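Side-chain contacts in phospholipase C-beta (PLC-beta) (Sepia officinalis, PDB 3QR0), which is a multidomain phospholipase C-beta, combining PH, EF-hand-like, TIM-barrel and C2 regions in one chain that holds a calcium ion: residues M316-L321 and V735-G740; Y142-L147 and V613-G618; M607-G612 and V718-V723; G301-L306 and Y745-L750. All blocks are in the same frame, centred on the assembly; numbering follows the deposited sequence. Where two conformers were deposited one is given.

How the contacts relate
Contacts 3, 1 and 4 each bring a part of the C2 region, 718-723, 735-740 and 745-750 in chain order, against helices from elsewhere in the chain; contact 2 joins the PH region to the Y half of the barrel. Contacts 1 and 2 are closest, with centres about 10 Å apart, and backbone hydrogen bonds probably link N of Gly618 to O of Leu319 and N of Asn617 to O of Arg318. Contacts 1 and 3 use neighbouring strands of one antiparallel sheet. Contact 4, its centre about 20 Å from those of contacts 2 and 3, encloses contacts 1 and 3 along the chain, so segments far apart in sequence are joined through the C2 sheets.

Contact 1 (M316-L321 and V735-G740); sequences MHRLDL and VMPLDG
Arg318 reaches from the short helix 316-319 to the end of strand 730-737, where it meets Pro737 and Asp739 of the C2 region. The tight part of the contact is made by its carbon chain and by the buried proline. CD of Arg318 comes to 3.1 Å from the carbonyl O of Asp739, and a bend at chi3 (68°) then turns the guanidinium along the proline and aspartate, with NH1 of Arg318 3.8 Å from CG of Pro737. Gly740, at positive phi, presents only backbone on this side, and its CA lies 4.2 Å from CD of Arg318.

The looser part is the charged, more open side, where Arg318 and Asp739 are both partly exposed. OD1 of Asp739 stands 3.6 Å from NE of Arg318, a long salt bridge in which the oxygen sits off to one side of the flat group, so the pairing is by charge alone. The two planes are turned 41° against each other. Tyr616 also touches the arginine side chain, and Asp739 rests on Asp715.

The chemistry is thus electrostatic and undirected on the open side: attraction between opposite charges probably favours the pairing, whereas van der Waals contact of Arg318 with proline and backbone probably sets the fit.

Contact 2 (Y142-L147 and V613-G618); sequences YNLLSL and VFEYNG
Leu144 turns its CG away from its own carbonyl carbon, and chi1 of -69° with chi2 of 174° carries CD1 across to the backbone of Gly618; Glu615 sets its CG anti to its backbone N and runs out extended, bringing its carboxylate toward the same helix. The two meet where an N-capped helical turn, 144-147 in the PH region, packs on the loop that follows helix 605-613 in the Y half of the TIM barrel.

The contact itself is mostly apolar. CD1 of Leu144 sits 3.7 Å from CA of Gly618, a residue at positive phi, touched here through its backbone atoms CA and C. The other branch, CD2 of Leu144, approaches CG of Glu615 at 4.3 Å, so the leucine fork spans two points of the loop. One turn along, CB of Leu147 passes 4.3 Å from OE2 of Glu615.

That carboxylate takes its polar partners from elsewhere: OE2 accepts from ND2 of Asn148, directly after the helix, and OE1 forms a salt bridge with Arg751 of the C2 side. Buried as it is, the acid therefore has both oxygens engaged, which probably favours its ionised form. Leu144 is also backed by Leu319, so helix 316-319 closes another side of the leucine.

The turn is fixed at its start by Asn143, whose OD1 caps the helix by accepting from N of Ser146 at 3.1 Å, with an N-H...O angle of 163°.

Contact 3 (M607-G612 and V718-V723); sequences MCVNLG and VVRIIV
Cys608 lays its CB over one face of the Arg720 guanidinium, 3.6 Å from NH2 of Arg720, with SG of the cysteine close behind at 3.8 Å from the same nitrogen. The opposite face is covered by Ile722 of the same strand, whose CG1 stands 3.5 Å above the centre of the flat group, so the guanidinium is sandwiched between a helix and a strand residue. Next to this, Val609 spans two side chains of the strand: CG2 of Val609 touches CD of Arg720 at 4.3 Å, and CG1 of Val609 meets CG2 of Val718 at 4.4 Å.

The arginine gets there by a fully stretched chain, its CG anti to the backbone N (chi1 -175°) and every later carbon in line as far as NE. Its polar atoms are then fixed by a second shell. NE donates to ND1 of His733, and NH1 bonds to the hydroxyl of Tyr676 and to a glycerol molecule. These bonds and the two covered faces together should leave the buried, probably positive group little rotational freedom.

Helix 607-612, from the Y half of the TIM barrel, crosses strand 718-723 of the C2 region at 118°, the axes 10.8 Å apart. The strand is flanked in its antiparallel sheet by strands 669-676 and 730-737, and helix 586-589 touches Val609 and Val718 beside them.

Contact 4 (G301-L306 and Y745-L750); sequences GLLYFL and YRHVPL
A side-chain-to-backbone hydrogen bond, flanked by leucine packing, docks helix 299-307 of the EF-hand-like region on strand 746-751, an outermost strand of a C2 sheet. His747 is the donor: its ND1 gives to the carbonyl O of Leu306 over 3.0 Å, with an N-H...O angle of 150°. The nitrogen comes from above the carbonyl plane, 71° out of it, so the approach is not along a lone pair. Asn311 ND2 is a second donor to the same oxygen, which lies near the helix end.

Apolar atoms fill in round the imidazole edge. CB of Leu306 lies in the ring plane, 3.8 Å from CE1 of His747, and CD1 of Leu303 touches that CE1 at 4.2 Å. With CG anti to its carbonyl carbon, Leu306 runs alongside Tyr745, and its CD2 comes to 3.9 Å from CB of Tyr745. The tyrosine ring then leads away to bond through its hydroxyl to Glu237.

At the far side of the imidazole, NE2 pairs with NH2 of Arg228, which together with ND1 as donor is consistent with a neutral histidine bearing its proton on ND1. Buried residues carry the whole contact, and Ile231 of helix 230-238 backs both leucines. What results is an interdomain joint in which helices of an EF-hand-like region are pinned to the edge strand of a C2 beta-sandwich.

Contact 1 (M316-L321 and V735-G740)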
loop_
_atom_site.group_PDB
_atom_site.type_symbol
_atom_site.label_atom_id
_atom_site.label_comp_id
_atom_site.label_asym_id
_atom_site.label_seq_id
_atom_site.Cartn_x
_atom_site.Cartn_y
_atom_site.Cartn_z
ATOM N N MET A 316 6.864 11.835 -7.459
ATOM C CA MET A 316 7.739 10.751 -7.904
ATOM C C MET A 316 9.017 10.638 -7.070
ATOM O O MET A 316 9.485 9.530 -6.826
ATOM C CB MET A 316 8.059 10.894 -9.399
ATOM C CG MET A 316 6.857 10.610 -10.297
ATOM S SD MET A 316 6.264 8.897 -10.158
ATOM C CE MET A 316 4.542 9.073 -10.643
ATOM N N HIS A 317 9.549 11.771 -6.608
ATOM C CA HIS A 317 10.744 11.769 -5.757
ATOM C C HIS A 317 10.499 11.068 -4.407
ATOM O O HIS A 317 11.435 10.539 -3.805
ATOM C CB HIS A 317 11.299 13.199 -5.556
ATOM C CG HIS A 317 10.451 14.070 -4.679
ATOM N ND1 HIS A 317 9.305 14.694 -5.130
ATOM C CD2 HIS A 317 10.582 14.421 -3.376
ATOM C CE1 HIS A 317 8.766 15.387 -4.142
ATOM N NE2 HIS A 317 9.519 15.237 -3.066
ATOM N N ARG A 318 9.246 11.059 -3.947
ATOM C CA ARG A 318 8.867 10.333 -2.729
ATOM C C ARG A 318 8.510 8.872 -3.004
ATOM O O ARG A 318 8.776 8.008 -2.176
ATOM C CB ARG A 318 7.686 11.014 -2.033
ATOM C CG ARG A 318 8.040 12.311 -1.321
ATOM C CD ARG A 318 7.053 12.621 -0.183
ATOM N NE ARG A 318 7.153 11.679 0.945
ATOM C CZ ARG A 318 6.230 10.772 1.301
ATOM N NH1 ARG A 318 5.083 10.629 0.631
ATOM N NH2 ARG A 318 6.456 9.986 2.352
ATOM N N LEU A 319 7.881 8.607 -4.147
ATOM C CA LEU A 319 7.496 7.247 -4.527
ATOM C C LEU A 319 8.734 6.381 -4.728
ATOM O O LEU A 319 8.779 5.238 -4.285
ATOM C CB LEU A 319 6.665 7.261 -5.816
ATOM C CG LEU A 319 6.147 5.910 -6.326
ATOM C CD1 LEU A 319 5.169 5.289 -5.340
ATOM C CD2 LEU A 319 5.495 6.071 -7.690
ATOM N N ASP A 320 9.731 6.950 -5.401
ATOM C CA ASP A 320 11.026 6.307 -5.619
ATOM C C ASP A 320 11.702 6.047 -4.276
ATOM O O ASP A 320 11.390 6.700 -3.282
ATOM C CB ASP A 320 11.899 7.217 -6.500
ATOM C CG ASP A 320 13.166 6.537 -6.994
ATOM O OD1 ASP A 320 13.131 5.335 -7.319
ATOM O OD2 ASP A 320 14.205 7.221 -7.077
ATOM N N LEU A 321 12.622 5.091 -4.240
ATOM C CA LEU A 321 13.358 4.799 -3.014
ATOM C C LEU A 321 14.463 5.843 -2.869
ATOM O O LEU A 321 15.640 5.573 -3.106
ATOM C CB LEU A 321 13.903 3.365 -3.028
ATOM C CG LEU A 321 14.055 2.714 -1.650
ATOM C CD1 LEU A 321 14.241 1.215 -1.788
ATOM C CD2 LEU A 321 15.208 3.333 -0.883
ATOM N N VAL A 735 -4.860 7.686 0.081
ATOM C CA VAL A 735 -4.118 8.352 1.142
ATOM C C VAL A 735 -3.037 9.230 0.512
ATOM O O VAL A 735 -2.265 8.765 -0.328
ATOM C CB VAL A 735 -3.478 7.320 2.101
ATOM C CG1 VAL A 735 -2.560 7.999 3.111
ATOM C CG2 VAL A 735 -4.561 6.535 2.833
ATOM N N MET A 736 -3.005 10.499 0.911
ATOM C CA MET A 736 -2.056 11.467 0.387
ATOM C C MET A 736 -1.297 12.116 1.550
ATOM O O MET A 736 -1.827 12.997 2.218
ATOM C CB MET A 736 -2.797 12.533 -0.419
ATOM C CG MET A 736 -3.409 12.011 -1.714
ATOM S SD MET A 736 -4.449 13.245 -2.523
ATOM C CE MET A 736 -5.886 13.207 -1.458
ATOM N N PRO A 737 -0.059 11.665 1.812
ATOM C CA PRO A 737 0.745 12.302 2.861
ATOM C C PRO A 737 0.979 13.773 2.539
ATOM O O PRO A 737 1.201 14.107 1.377
ATOM C CB PRO A 737 2.059 11.517 2.815
ATOM C CG PRO A 737 1.697 10.213 2.191
ATOM C CD PRO A 737 0.666 10.553 1.176
ATOM N N LEU A 738 0.914 14.643 3.545
ATOM C CA LEU A 738 1.070 16.084 3.318
ATOM C C LEU A 738 2.514 16.450 2.992
ATOM O O LEU A 738 2.763 17.488 2.387
ATOM C CB LEU A 738 0.591 16.904 4.514
ATOM C CG LEU A 738 -0.853 16.728 4.984
ATOM C CD1 LEU A 738 -1.220 17.876 5.919
ATOM C CD2 LEU A 738 -1.833 16.638 3.816
ATOM N N ASP A 739 3.454 15.604 3.412
ATOM C CA ASP A 739 4.841 15.702 2.960
ATOM C C ASP A 739 4.862 15.384 1.460
ATOM O O ASP A 739 4.723 14.233 1.063
ATOM C CB ASP A 739 5.721 14.718 3.749
ATOM C CG ASP A 739 7.197 14.770 3.349
ATOM O OD1 ASP A 739 7.940 13.837 3.740
ATOM O OD2 ASP A 739 7.622 15.722 2.655
ATOM N N GLY A 740 4.999 16.418 0.639
ATOM C CA GLY A 740 5.069 16.248 -0.813
ATOM C C GLY A 740 3.741 16.274 -1.554
ATOM O O GLY A 740 3.717 16.071 -2.769
#

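Contact 2 (Y142-L147 and V613-G618)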
loop_
_atom_site.group_PDB
_atom_site.type_symbol
_atom_site.label_atom_id
_atom_site.label_comp_id
_atom_site.label_asym_id
_atom_site.label_seq_id
_atom_site.Cartn_x
_atom_site.Cartn_y
_atom_site.Cartn_z
ATOM N N TYR A 142 4.391 -5.558 -9.445
ATOM C CA TYR A 142 4.905 -4.656 -8.408
ATOM C C TYR A 142 5.547 -3.396 -8.977
ATOM O O TYR A 142 6.320 -2.727 -8.301
ATOM C CB TYR A 142 5.859 -5.417 -7.475
ATOM C CG TYR A 142 5.071 -6.339 -6.582
ATOM C CD1 TYR A 142 4.661 -5.929 -5.323
ATOM C CD2 TYR A 142 4.657 -7.581 -7.033
ATOM C CE1 TYR A 142 3.896 -6.758 -4.509
ATOM C CE2 TYR A 142 3.884 -8.418 -6.232
ATOM C CZ TYR A 142 3.511 -8.001 -4.972
ATOM O OH TYR A 142 2.748 -8.824 -4.177
ATOM N N ASN A 143 5.202 -3.054 -10.213
ATOM C CA ASN A 143 5.724 -1.841 -10.823
ATOM C C ASN A 143 5.008 -0.599 -10.266
ATOM O O ASN A 143 3.812 -0.400 -10.492
ATOM C CB ASN A 143 5.599 -1.903 -12.338
ATOM C CG ASN A 143 6.343 -0.786 -13.018
ATOM O OD1 ASN A 143 5.935 0.372 -12.951
ATOM N ND2 ASN A 143 7.442 -1.123 -13.682
ATOM N N LEU A 144 5.755 0.233 -9.549
ATOM C CA LEU A 144 5.177 1.388 -8.863
ATOM C C LEU A 144 4.604 2.441 -9.812
ATOM O O LEU A 144 3.585 3.059 -9.506
ATOM C CB LEU A 144 6.203 2.024 -7.915
ATOM C CG LEU A 144 6.542 1.151 -6.704
ATOM C CD1 LEU A 144 7.670 1.778 -5.881
ATOM C CD2 LEU A 144 5.297 0.911 -5.843
ATOM N N LEU A 145 5.239 2.647 -10.960
ATOM C CA LEU A 145 4.679 3.564 -11.948
ATOM C C LEU A 145 3.321 3.080 -12.452
ATOM O O LEU A 145 2.389 3.871 -12.540
ATOM C CB LEU A 145 5.636 3.780 -13.117
ATOM C CG LEU A 145 6.855 4.628 -12.785
ATOM C CD1 LEU A 145 7.789 4.705 -13.982
ATOM C CD2 LEU A 145 6.418 6.027 -12.333
ATOM N N SER A 146 3.221 1.792 -12.772
ATOM C CA SER A 146 1.963 1.201 -13.236
ATOM C C SER A 146 0.878 1.309 -12.167
ATOM O O SER A 146 -0.262 1.675 -12.459
ATOM C CB SER A 146 2.170 -0.269 -13.616
ATOM O OG SER A 146 0.955 -0.860 -14.040
ATOM N N LEU A 147 1.248 1.002 -10.928
ATOM C CA LEU A 147 0.339 1.088 -9.791
ATOM C C LEU A 147 -0.122 2.517 -9.459
ATOM O O LEU A 147 -1.151 2.690 -8.808
ATOM C CB LEU A 147 0.998 0.470 -8.554
ATOM C CG LEU A 147 1.199 -1.045 -8.616
ATOM C CD1 LEU A 147 2.018 -1.511 -7.408
ATOM C CD2 LEU A 147 -0.144 -1.772 -8.694
ATOM N N VAL A 613 0.638 4.754 3.347
ATOM C CA VAL A 613 1.849 5.531 3.617
ATOM C C VAL A 613 3.121 4.770 3.258
ATOM O O VAL A 613 4.081 5.370 2.768
ATOM C CB VAL A 613 1.930 6.057 5.083
ATOM C CG1 VAL A 613 0.668 6.870 5.440
ATOM C CG2 VAL A 613 2.140 4.939 6.073
ATOM N N PHE A 614 3.116 3.454 3.474
ATOM C CA PHE A 614 4.295 2.627 3.206
ATOM C C PHE A 614 4.447 2.210 1.733
ATOM O O PHE A 614 5.383 1.482 1.397
ATOM C CB PHE A 614 4.328 1.397 4.133
ATOM C CG PHE A 614 4.887 1.687 5.504
ATOM C CD1 PHE A 614 6.218 2.035 5.662
ATOM C CD2 PHE A 614 4.081 1.623 6.633
ATOM C CE1 PHE A 614 6.742 2.304 6.919
ATOM C CE2 PHE A 614 4.597 1.893 7.889
ATOM C CZ PHE A 614 5.930 2.232 8.030
ATOM N N GLU A 615 3.552 2.669 0.860
ATOM C CA GLU A 615 3.772 2.557 -0.577
ATOM C C GLU A 615 4.967 3.411 -0.986
ATOM O O GLU A 615 5.700 3.061 -1.909
ATOM C CB GLU A 615 2.548 3.010 -1.377
ATOM C CG GLU A 615 2.709 2.736 -2.872
ATOM C CD GLU A 615 1.559 3.218 -3.711
ATOM O OE1 GLU A 615 0.816 4.125 -3.274
ATOM O OE2 GLU A 615 1.395 2.672 -4.824
ATOM N N TYR A 616 5.155 4.528 -0.287
ATOM C CA TYR A 616 6.215 5.477 -0.611
ATOM C C TYR A 616 7.593 4.967 -0.179
ATOM O O TYR A 616 7.707 3.957 0.514
ATOM C CB TYR A 616 5.887 6.857 -0.019
ATOM C CG TYR A 616 4.723 7.504 -0.737
ATOM C CD1 TYR A 616 4.932 8.261 -1.880
ATOM C CD2 TYR A 616 3.414 7.327 -0.296
ATOM C CE1 TYR A 616 3.877 8.843 -2.562
ATOM C CE2 TYR A 616 2.350 7.908 -0.971
ATOM C CZ TYR A 616 2.593 8.663 -2.109
ATOM O OH TYR A 616 1.560 9.249 -2.794
ATOM N N ASN A 617 8.632 5.663 -0.633
ATOM C CA ASN A 617 10.014 5.217 -0.490
ATOM C C ASN A 617 10.219 3.803 -1.056
ATOM O O ASN A 617 10.782 2.927 -0.401
ATOM C CB ASN A 617 10.491 5.318 0.960
ATOM C CG ASN A 617 12.010 5.338 1.071
ATOM O OD1 ASN A 617 12.691 5.974 0.262
ATOM N ND2 ASN A 617 12.547 4.635 2.069
ATOM N N GLY A 618 9.743 3.608 -2.282
ATOM C CA GLY A 618 9.970 2.374 -3.036
ATOM C C GLY A 618 9.254 1.151 -2.508
ATOM O O GLY A 618 9.625 0.027 -2.838
#

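Contact 3 (M607-G612 and V718-V723)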
loop_
_atom_site.group_PDB
_atom_site.type_symbol
_atom_site.label_atom_id
_atom_site.label_comp_id
_atom_site.label_asym_id
_atom_site.label_seq_id
_atom_site.Cartn_x
_atom_site.Cartn_y
_atom_site.Cartn_z
ATOM N N MET A 607 -5.295 -0.204 8.808
ATOM C CA MET A 607 -4.574 -0.920 7.752
ATOM C C MET A 607 -4.600 -0.182 6.414
ATOM O O MET A 607 -3.597 -0.152 5.706
ATOM C CB MET A 607 -5.097 -2.357 7.579
ATOM C CG MET A 607 -4.410 -3.383 8.481
ATOM S SD MET A 607 -2.601 -3.324 8.428
ATOM C CE MET A 607 -2.281 -3.742 6.720
ATOM N N CYS A 608 -5.739 0.411 6.079
ATOM C CA CYS A 608 -5.854 1.253 4.886
ATOM C C CYS A 608 -4.809 2.374 4.875
ATOM O O CYS A 608 -4.152 2.600 3.860
ATOM C CB CYS A 608 -7.262 1.844 4.777
ATOM S SG CYS A 608 -8.540 0.620 4.436
ATOM N N VAL A 609 -4.644 3.045 6.013
ATOM C CA VAL A 609 -3.668 4.129 6.155
ATOM C C VAL A 609 -2.231 3.602 6.127
ATOM O O VAL A 609 -1.361 4.179 5.473
ATOM C CB VAL A 609 -3.899 4.925 7.465
ATOM C CG1 VAL A 609 -2.774 5.901 7.718
ATOM C CG2 VAL A 609 -5.238 5.659 7.408
ATOM N N ASN A 610 -1.996 2.499 6.828
ATOM C CA ASN A 610 -0.673 1.893 6.890
ATOM C C ASN A 610 -0.144 1.531 5.505
ATOM O O ASN A 610 0.968 1.913 5.138
ATOM C CB ASN A 610 -0.705 0.649 7.776
ATOM C CG ASN A 610 0.677 0.086 8.038
ATOM O OD1 ASN A 610 1.469 0.672 8.778
ATOM N ND2 ASN A 610 0.974 -1.058 7.433
ATOM N N LEU A 611 -0.950 0.813 4.731
ATOM C CA LEU A 611 -0.540 0.403 3.391
ATOM C C LEU A 611 -0.379 1.612 2.470
ATOM O O LEU A 611 0.532 1.645 1.643
ATOM C CB LEU A 611 -1.526 -0.603 2.805
ATOM C CG LEU A 611 -1.604 -1.916 3.594
ATOM C CD1 LEU A 611 -2.698 -2.809 3.030
ATOM C CD2 LEU A 611 -0.269 -2.623 3.594
ATOM N N GLY A 612 -1.240 2.613 2.647
ATOM C CA GLY A 612 -1.130 3.870 1.922
ATOM C C GLY A 612 0.186 4.610 2.104
ATOM O O GLY A 612 0.792 5.045 1.118
ATOM N N VAL A 718 -1.535 12.782 7.138
ATOM C CA VAL A 718 -2.023 12.410 5.824
ATOM C C VAL A 718 -3.456 12.888 5.668
ATOM O O VAL A 718 -4.201 12.977 6.651
ATOM C CB VAL A 718 -1.954 10.887 5.606
ATOM C CG1 VAL A 718 -0.539 10.394 5.831
ATOM C CG2 VAL A 718 -2.940 10.146 6.523
ATOM N N VAL A 719 -3.827 13.221 4.438
ATOM C CA VAL A 719 -5.212 13.477 4.085
ATOM C C VAL A 719 -5.706 12.271 3.302
ATOM O O VAL A 719 -4.934 11.634 2.559
ATOM C CB VAL A 719 -5.379 14.807 3.295
ATOM C CG1 VAL A 719 -4.665 14.750 1.942
ATOM C CG2 VAL A 719 -6.851 15.137 3.118
ATOM N N ARG A 720 -6.974 11.924 3.505
ATOM C CA ARG A 720 -7.530 10.715 2.933
ATOM C C ARG A 720 -8.900 10.969 2.331
ATOM O O ARG A 720 -9.775 11.524 2.996
ATOM C CB ARG A 720 -7.646 9.636 4.007
ATOM C CG ARG A 720 -8.096 8.302 3.472
ATOM C CD ARG A 720 -8.027 7.237 4.534
ATOM N NE ARG A 720 -8.630 5.992 4.071
ATOM C CZ ARG A 720 -9.538 5.279 4.734
ATOM N NH1 ARG A 720 -9.992 5.662 5.924
ATOM N NH2 ARG A 720 -10.002 4.166 4.191
ATOM N N ILE A 721 -9.073 10.547 1.080
ATOM C CA ILE A 721 -10.368 10.576 0.399
ATOM C C ILE A 721 -10.982 9.179 0.443
ATOM O O ILE A 721 -10.327 8.210 0.066
ATOM C CB ILE A 721 -10.214 11.034 -1.073
ATOM C CG1 ILE A 721 -9.817 12.513 -1.136
ATOM C CG2 ILE A 721 -11.513 10.819 -1.852
ATOM C CD1 ILE A 721 -9.550 13.030 -2.568
ATOM N N ILE A 722 -12.225 9.076 0.913
ATOM C CA ILE A 722 -12.940 7.801 0.968
ATOM C C ILE A 722 -14.255 7.923 0.204
ATOM O O ILE A 722 -15.041 8.833 0.453
ATOM C CB ILE A 722 -13.246 7.349 2.422
ATOM C CG1 ILE A 722 -11.996 7.406 3.310
ATOM C CG2 ILE A 722 -13.808 5.924 2.415
ATOM C CD1 ILE A 722 -11.797 8.724 4.037
ATOM N N VAL A 723 -14.486 7.015 -0.735
ATOM C CA VAL A 723 -15.731 7.000 -1.487
ATOM C C VAL A 723 -16.558 5.792 -1.062
ATOM O O VAL A 723 -16.042 4.673 -1.000
ATOM C CB VAL A 723 -15.494 6.959 -3.005
ATOM C CG1 VAL A 723 -16.822 7.071 -3.743
ATOM C CG2 VAL A 723 -14.533 8.074 -3.441
#

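Contact 4 (G301-L306 and Y745-L750)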
loop_
_atom_site.group_PDB
_atom_site.type_symbol
_atom_site.label_atom_id
_atom_site.label_comp_id
_atom_site.label_asym_id
_atom_site.label_seq_id
_atom_site.Cartn_x
_atom_site.Cartn_y
_atom_site.Cartn_z
ATOM N N GLY A 301 -7.965 19.775 -24.646
ATOM C CA GLY A 301 -6.536 19.701 -24.345
ATOM C C GLY A 301 -6.247 19.818 -22.857
ATOM O O GLY A 301 -5.366 19.129 -22.338
ATOM N N LEU A 302 -6.990 20.690 -22.170
ATOM C CA LEU A 302 -6.858 20.844 -20.716
ATOM C C LEU A 302 -7.244 19.570 -19.976
ATOM O O LEU A 302 -6.528 19.122 -19.082
ATOM C CB LEU A 302 -7.722 22.007 -20.206
ATOM C CG LEU A 302 -7.705 22.262 -18.692
ATOM C CD1 LEU A 302 -6.290 22.595 -18.212
ATOM C CD2 LEU A 302 -8.668 23.374 -18.321
ATOM N N LEU A 303 -8.386 18.999 -20.340
ATOM C CA LEU A 303 -8.850 17.754 -19.722
ATOM C C LEU A 303 -7.832 16.635 -19.940
ATOM O O LEU A 303 -7.559 15.850 -19.032
ATOM C CB LEU A 303 -10.221 17.349 -20.280
ATOM C CG LEU A 303 -10.878 16.097 -19.685
ATOM C CD1 LEU A 303 -10.781 16.075 -18.158
ATOM C CD2 LEU A 303 -12.330 16.014 -20.133
ATOM N N TYR A 304 -7.258 16.583 -21.139
ATOM C CA TYR A 304 -6.217 15.597 -21.451
ATOM C C TYR A 304 -5.034 15.766 -20.488
ATOM O O TYR A 304 -4.584 14.801 -19.872
ATOM C CB TYR A 304 -5.760 15.752 -22.908
ATOM C CG TYR A 304 -4.771 14.706 -23.379
ATOM C CD1 TYR A 304 -5.195 13.583 -24.089
ATOM C CD2 TYR A 304 -3.411 14.846 -23.128
ATOM C CE1 TYR A 304 -4.284 12.620 -24.527
ATOM C CE2 TYR A 304 -2.493 13.885 -23.561
ATOM C CZ TYR A 304 -2.937 12.785 -24.262
ATOM O OH TYR A 304 -2.024 11.848 -24.686
ATOM N N PHE A 305 -4.542 16.994 -20.350
ATOM C CA PHE A 305 -3.456 17.278 -19.406
ATOM C C PHE A 305 -3.805 16.833 -17.990
ATOM O O PHE A 305 -3.001 16.194 -17.312
ATOM C CB PHE A 305 -3.112 18.769 -19.349
ATOM C CG PHE A 305 -2.347 19.146 -18.105
ATOM C CD1 PHE A 305 -1.008 18.813 -17.980
ATOM C CD2 PHE A 305 -2.977 19.777 -17.041
ATOM C CE1 PHE A 305 -0.302 19.127 -16.833
ATOM C CE2 PHE A 305 -2.275 20.097 -15.890
ATOM C CZ PHE A 305 -0.942 19.771 -15.785
ATOM N N LEU A 306 -5.002 17.203 -17.543
ATOM C CA LEU A 306 -5.407 16.967 -16.160
ATOM C C LEU A 306 -5.411 15.488 -15.819
ATOM O O LEU A 306 -5.211 15.121 -14.661
ATOM C CB LEU A 306 -6.780 17.572 -15.881
ATOM C CG LEU A 306 -6.872 19.100 -15.832
ATOM C CD1 LEU A 306 -8.339 19.516 -15.818
ATOM C CD2 LEU A 306 -6.131 19.659 -14.626
ATOM N N TYR A 745 -5.859 21.234 -9.334
ATOM C CA TYR A 745 -6.823 20.300 -9.893
ATOM C C TYR A 745 -6.152 18.958 -10.140
ATOM O O TYR A 745 -5.174 18.869 -10.887
ATOM C CB TYR A 745 -7.425 20.839 -11.190
ATOM C CG TYR A 745 -8.345 22.018 -10.986
ATOM C CD1 TYR A 745 -7.990 23.290 -11.428
ATOM C CD2 TYR A 745 -9.573 21.864 -10.341
ATOM C CE1 TYR A 745 -8.833 24.376 -11.237
ATOM C CE2 TYR A 745 -10.424 22.950 -10.146
ATOM C CZ TYR A 745 -10.044 24.198 -10.594
ATOM O OH TYR A 745 -10.871 25.270 -10.416
ATOM N N ARG A 746 -6.671 17.918 -9.496
ATOM C CA ARG A 746 -6.074 16.591 -9.585
ATOM C C ARG A 746 -7.128 15.524 -9.782
ATOM O O ARG A 746 -8.168 15.550 -9.127
ATOM C CB ARG A 746 -5.295 16.273 -8.301
ATOM C CG ARG A 746 -4.145 17.206 -8.003
ATOM C CD ARG A 746 -2.956 17.019 -8.944
ATOM N NE ARG A 746 -1.994 18.101 -8.760
ATOM C CZ ARG A 746 -0.811 18.195 -9.357
ATOM N NH1 ARG A 746 -0.393 17.253 -10.194
ATOM N NH2 ARG A 746 -0.035 19.242 -9.104
ATOM N N HIS A 747 -6.862 14.585 -10.688
ATOM C CA HIS A 747 -7.560 13.307 -10.663
ATOM C C HIS A 747 -6.893 12.429 -9.622
ATOM O O HIS A 747 -5.667 12.416 -9.491
ATOM C CB HIS A 747 -7.551 12.623 -12.028
ATOM C CG HIS A 747 -8.410 13.309 -13.038
ATOM N ND1 HIS A 747 -7.954 14.359 -13.806
ATOM C CD2 HIS A 747 -9.701 13.113 -13.392
ATOM C CE1 HIS A 747 -8.927 14.775 -14.597
ATOM N NE2 HIS A 747 -9.996 14.036 -14.368
ATOM N N VAL A 748 -7.713 11.690 -8.886
ATOM C CA VAL A 748 -7.257 10.867 -7.781
ATOM C C VAL A 748 -7.740 9.436 -8.015
ATOM O O VAL A 748 -8.826 9.072 -7.563
ATOM C CB VAL A 748 -7.818 11.407 -6.441
ATOM C CG1 VAL A 748 -7.232 10.640 -5.259
ATOM C CG2 VAL A 748 -7.535 12.895 -6.304
ATOM N N PRO A 749 -6.957 8.629 -8.762
ATOM C CA PRO A 749 -7.332 7.225 -8.926
ATOM C C PRO A 749 -7.492 6.539 -7.576
ATOM O O PRO A 749 -6.639 6.683 -6.694
ATOM C CB PRO A 749 -6.161 6.633 -9.718
ATOM C CG PRO A 749 -5.606 7.806 -10.477
ATOM C CD PRO A 749 -5.765 8.977 -9.557
ATOM N N LEU A 750 -8.595 5.824 -7.414
ATOM C CA LEU A 750 -8.917 5.193 -6.141
ATOM C C LEU A 750 -8.262 3.824 -5.969
ATOM O O LEU A 750 -7.991 3.113 -6.940
ATOM C CB LEU A 750 -10.430 5.064 -5.993
ATOM C CG LEU A 750 -11.196 6.381 -5.951
ATOM C CD1 LEU A 750 -12.708 6.114 -5.957
ATOM C CD2 LEU A 750 -10.797 7.197 -4.724
#